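Local structure of reducing-end xylose-releasing exo-oligoxylanase Rex8A (Paenibacillus barcinonensis, 6SUD) at residues Leu39-Gly42 / Thr46-Tyr49; Ile48-Pro51 / Gly57-Leu60. The protein hydrolyses short linear and branched xylooligosaccharides, releasing xylose from their reducing ends during xylan breakdown. The protein carries 1 engineered substitution. One frame throughout, in Å; residues are numbered along the deposited sequence.

Interaction 1: residues Leu39-Gly42 / Thr46-Tyr49; sequences LFYG and TRIY
Tyr49 runs across the side chain of Phe40 at about a right angle, close against the last turn of helix 25-41. Tyr49 CB sits 3.4 Å from Phe40 CD2, and the same ring carbon is 3.3 Å from Tyr49 CG. Because CG is anti to the backbone N (chi1 171°), the ring is carried on along the helix end: CD2 brings its edge to Phe40 O at 3.3 Å, and CE2 passes Tyr41 OH. At the tip, Tyr49 OH shares a water with Tyr41 OH, which also bonds Glu87. The two rings of Phe40 and Tyr49 are inclined at 37°, so they meet obliquely.

Behind Tyr49, Leu39 O accepts from Ile48 N at 2.8 Å, nearly straight, and more weakly from Tyr49 N. Arg47 bends at chi3 and folds over the backbone ahead of it, toward Tyr49: its NE gives an in-plane hydrogen bond to Tyr49 O at 2.7 Å, while Tyr41 CA lies over one guanidinium face. On the apolar side Leu39 CD1 meets Ile48 CD1, next to helix 359-373. This is a helix-to-strand connection that doubles back on the C-terminal end of its helix, within the helix-rich fold of glycoside hydrolase family 8.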
loop_
_atom_site.group_PDB
_atom_site.type_symbol
_atom_site.label_atom_id
_atom_site.label_comp_id
_atom_site.label_asym_id
_atom_site.label_seq_id
_atom_site.Cartn_x
_atom_site.Cartn_y
_atom_site.Cartn_z
ATOM N N LEU A 39 -10.166 -10.634 -10.011
ATOM C CA LEU A 39 -8.770 -10.132 -10.072
ATOM C C LEU A 39 -7.753 -11.263 -10.235
ATOM O O LEU A 39 -6.790 -11.084 -10.994
ATOM C CB LEU A 39 -8.475 -9.363 -8.790
ATOM C CG LEU A 39 -8.665 -7.858 -8.862
ATOM C CD1 LEU A 39 -7.722 -7.222 -7.853
ATOM C CD2 LEU A 39 -8.412 -7.330 -10.274
ATOM N N PHE A 40 -7.930 -12.372 -9.526
ATOM C CA PHE A 40 -6.969 -13.502 -9.576
ATOM C C PHE A 40 -7.347 -14.576 -10.605
ATOM O O PHE A 40 -6.419 -15.252 -11.083
ATOM C CB PHE A 40 -6.796 -14.115 -8.190
ATOM C CG PHE A 40 -6.022 -13.207 -7.271
ATOM C CD1 PHE A 40 -6.574 -12.020 -6.822
ATOM C CD2 PHE A 40 -4.701 -13.457 -6.984
ATOM C CE1 PHE A 40 -5.840 -11.123 -6.059
ATOM C CE2 PHE A 40 -3.971 -12.577 -6.190
ATOM C CZ PHE A 40 -4.553 -11.424 -5.715
ATOM N N TYR A 41 -8.625 -14.778 -10.918
ATOM C CA TYR A 41 -9.051 -15.891 -11.812
ATOM C C TYR A 41 -10.036 -15.433 -12.887
ATOM O O TYR A 41 -10.696 -16.299 -13.525
ATOM C CB TYR A 41 -9.661 -16.997 -10.960
ATOM C CG TYR A 41 -8.624 -17.638 -10.085
ATOM C CD1 TYR A 41 -7.563 -18.297 -10.673
ATOM C CD2 TYR A 41 -8.638 -17.520 -8.706
ATOM C CE1 TYR A 41 -6.551 -18.866 -9.922
ATOM C CE2 TYR A 41 -7.622 -18.074 -7.936
ATOM C CZ TYR A 41 -6.585 -18.761 -8.546
ATOM O OH TYR A 41 -5.594 -19.376 -7.834
ATOM N N GLY A 42 -10.125 -14.128 -13.122
ATOM C CA GLY A 42 -11.136 -13.593 -14.053
ATOM C C GLY A 42 -10.684 -13.672 -15.493
ATOM O O GLY A 42 -9.678 -14.358 -15.787
ATOM N N THR A 46 -9.511 -8.444 -17.247
ATOM C CA THR A 46 -9.840 -8.108 -15.840
ATOM C C THR A 46 -8.739 -8.604 -14.898
ATOM O O THR A 46 -8.334 -7.826 -14.024
ATOM C CB THR A 46 -11.159 -8.749 -15.405
ATOM O OG1 THR A 46 -12.189 -8.428 -16.347
ATOM C CG2 THR A 46 -11.568 -8.314 -14.014
ATOM N N ARG A 47 -8.300 -9.854 -15.039
ATOM C CA ARG A 47 -7.369 -10.463 -14.045
ATOM C C ARG A 47 -6.030 -9.737 -14.061
ATOM O O ARG A 47 -5.640 -9.204 -15.109
ATOM C CB ARG A 47 -7.071 -11.941 -14.301
ATOM C CG ARG A 47 -6.081 -12.192 -15.428
ATOM C CD ARG A 47 -6.125 -13.641 -15.828
ATOM N NE ARG A 47 -5.610 -14.470 -14.755
ATOM C CZ ARG A 47 -5.849 -15.764 -14.597
ATOM N NH1 ARG A 47 -5.317 -16.404 -13.572
ATOM N NH2 ARG A 47 -6.627 -16.420 -15.439
ATOM N N ILE A 48 -5.339 -9.747 -12.927
ATOM C CA ILE A 48 -3.961 -9.187 -12.828
ATOM C C ILE A 48 -3.008 -10.244 -12.266
ATOM O O ILE A 48 -1.807 -9.940 -12.205
ATOM C CB ILE A 48 -3.958 -7.895 -11.995
ATOM C CG1 ILE A 48 -4.419 -8.138 -10.560
ATOM C CG2 ILE A 48 -4.780 -6.818 -12.691
ATOM C CD1 ILE A 48 -4.327 -6.923 -9.667
ATOM N N TYR A 49 -3.512 -11.433 -11.936
ATOM C CA TYR A 49 -2.728 -12.556 -11.364
ATOM C C TYR A 49 -2.588 -13.684 -12.391
ATOM O O TYR A 49 -3.570 -14.008 -13.081
ATOM C CB TYR A 49 -3.365 -13.062 -10.074
ATOM C CG TYR A 49 -2.757 -14.342 -9.554
ATOM C CD1 TYR A 49 -1.527 -14.355 -8.916
ATOM C CD2 TYR A 49 -3.415 -15.553 -9.712
ATOM C CE1 TYR A 49 -0.984 -15.530 -8.419
ATOM C CE2 TYR A 49 -2.877 -16.733 -9.237
ATOM C CZ TYR A 49 -1.657 -16.728 -8.592
ATOM O OH TYR A 49 -1.153 -17.916 -8.135
HETATM O O HOH W 1 -2.724 -20.138 -8.438
#

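Interaction 2: residues Ile48-Pro51 / Gly57-Leu60; sequences IYYP and GYML
Tyr50 lays its CB over one face of the Tyr58 ring, 3.9 Å from the centroid and 24° off the normal, a CH-pi contact. The two rings themselves are nearly parallel but slid apart, with little overlap. Tyr50 CE1 goes on to Leu60 CB at 3.8 Å, so the ring of Tyr50 spans both neighbours on this face. On the opposite face of the hairpin, the bend of Met59 at chi2 (-63°) brings SD to the edge of the Tyr49 ring in a Met-aromatic contact, and a second bend, at chi3, sets Met59 CE 3.6 Å from Ile48 CD1.

The backbone holding these groups is an antiparallel beta hairpin, strands 49-52 and 56-59. Tyr50 and Tyr58 form its hydrogen-bonded pair, each N-H reaching the other's carbonyl: Tyr50 N to Tyr58 O is 3.0 Å. Tyr49 with Met59 and Pro51 with Gly57 are the flanking non-hydrogen-bonded pairs, and Tyr49 CE1 comes within 4.2 Å of Gly57 CA. A further backbone bond joins Leu60 N to Ile48 O at 2.8 Å, almost straight.

Farther out, the Tyr49 and Met59 face packs on Leu91 of helix 85-99. On the other face, Arg47 makes a cation-pi contact with Tyr50, and Pro116 touches both Tyr58 and Leu60.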
loop_
_atom_site.group_PDB
_atom_site.type_symbol
_atom_site.label_atom_id
_atom_site.label_comp_id
_atom_site.label_asym_id
_atom_site.label_seq_id
_atom_site.Cartn_x
_atom_site.Cartn_y
_atom_site.Cartn_z
ATOM N N ILE A 48 -5.339 -9.747 -12.927
ATOM C CA ILE A 48 -3.961 -9.187 -12.828
ATOM C C ILE A 48 -3.008 -10.244 -12.266
ATOM O O ILE A 48 -1.807 -9.940 -12.205
ATOM C CB ILE A 48 -3.958 -7.895 -11.995
ATOM C CG1 ILE A 48 -4.419 -8.138 -10.560
ATOM C CG2 ILE A 48 -4.780 -6.818 -12.691
ATOM C CD1 ILE A 48 -4.327 -6.923 -9.667
ATOM N N TYR A 49 -3.512 -11.433 -11.936
ATOM C CA TYR A 49 -2.728 -12.556 -11.364
ATOM C C TYR A 49 -2.588 -13.684 -12.391
ATOM O O TYR A 49 -3.570 -14.008 -13.081
ATOM C CB TYR A 49 -3.365 -13.062 -10.074
ATOM C CG TYR A 49 -2.757 -14.342 -9.554
ATOM C CD1 TYR A 49 -1.527 -14.355 -8.916
ATOM C CD2 TYR A 49 -3.415 -15.553 -9.712
ATOM C CE1 TYR A 49 -0.984 -15.530 -8.419
ATOM C CE2 TYR A 49 -2.877 -16.733 -9.237
ATOM C CZ TYR A 49 -1.657 -16.728 -8.592
ATOM O OH TYR A 49 -1.153 -17.916 -8.135
ATOM N N TYR A 50 -1.381 -14.248 -12.477
ATOM C CA TYR A 50 -0.985 -15.286 -13.467
ATOM C C TYR A 50 -0.136 -16.357 -12.796
ATOM O O TYR A 50 0.985 -16.077 -12.356
ATOM C CB TYR A 50 -0.245 -14.651 -14.641
ATOM C CG TYR A 50 -1.094 -13.657 -15.387
ATOM C CD1 TYR A 50 -1.170 -12.337 -14.969
ATOM C CD2 TYR A 50 -1.904 -14.051 -16.442
ATOM C CE1 TYR A 50 -1.978 -11.418 -15.614
ATOM C CE2 TYR A 50 -2.706 -13.139 -17.110
ATOM C CZ TYR A 50 -2.735 -11.817 -16.698
ATOM O OH TYR A 50 -3.523 -10.904 -17.331
ATOM N N PRO A 51 -0.650 -17.609 -12.720
ATOM C CA PRO A 51 0.115 -18.720 -12.178
ATOM C C PRO A 51 1.302 -19.059 -13.080
ATOM O O PRO A 51 1.192 -18.870 -14.267
ATOM C CB PRO A 51 -0.829 -19.936 -12.150
ATOM C CG PRO A 51 -2.170 -19.436 -12.624
ATOM C CD PRO A 51 -2.017 -18.008 -13.110
ATOM N N GLY A 57 3.842 -17.564 -9.203
ATOM C CA GLY A 57 2.798 -16.700 -9.771
ATOM C C GLY A 57 3.231 -15.264 -9.666
ATOM O O GLY A 57 4.089 -14.986 -8.823
ATOM N N TYR A 58 2.687 -14.393 -10.505
ATOM C CA TYR A 58 3.047 -12.956 -10.497
ATOM C C TYR A 58 1.786 -12.105 -10.672
ATOM O O TYR A 58 0.776 -12.558 -11.227
ATOM C CB TYR A 58 4.132 -12.656 -11.534
ATOM C CG TYR A 58 3.745 -12.942 -12.964
ATOM C CD1 TYR A 58 2.985 -12.038 -13.687
ATOM C CD2 TYR A 58 4.175 -14.092 -13.609
ATOM C CE1 TYR A 58 2.629 -12.283 -15.008
ATOM C CE2 TYR A 58 3.820 -14.358 -14.925
ATOM C CZ TYR A 58 3.057 -13.443 -15.632
ATOM O OH TYR A 58 2.708 -13.675 -16.934
ATOM N N MET A 59 1.866 -10.884 -10.144
ATOM C CA MET A 59 0.895 -9.786 -10.311
ATOM C C MET A 59 1.447 -8.932 -11.461
ATOM O O MET A 59 2.606 -8.503 -11.339
ATOM C CB MET A 59 0.840 -8.986 -8.998
ATOM C CG MET A 59 0.366 -9.790 -7.798
ATOM S SD MET A 59 -1.361 -10.396 -7.957
ATOM C CE MET A 59 -2.232 -8.887 -7.533
ATOM N N LEU A 60 0.706 -8.767 -12.565
ATOM C CA LEU A 60 1.182 -8.065 -13.790
ATOM C C LEU A 60 0.799 -6.586 -13.724
ATOM O O LEU A 60 -0.395 -6.293 -13.612
ATOM C CB LEU A 60 0.548 -8.707 -15.031
ATOM C CG LEU A 60 1.100 -8.236 -16.380
ATOM C CD1 LEU A 60 2.592 -8.510 -16.516
ATOM C CD2 LEU A 60 0.330 -8.860 -17.535
#

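Overall arrangement
Ile48 and Tyr49 belong to both contacts: interaction 1 ties them back to the end of helix 25-41, and interaction 2 pairs them with strand 56-59. Ile48 is bonded through its N-H on the helix side and through its carbonyl on the hairpin side. The centres lie 8 Å apart, and the contacts also touch directly, Phe40 CE2 packing 3.8 Å from Met59 SD, which joins the helix end directly to the second strand of the hairpin. Neither contact belongs to the xylose pockets. The side chain of Met59 is about 9 Å from that of Glu70, the inferred proton donor, and the side chain of Leu60 is about 10 Å from a bound xylose.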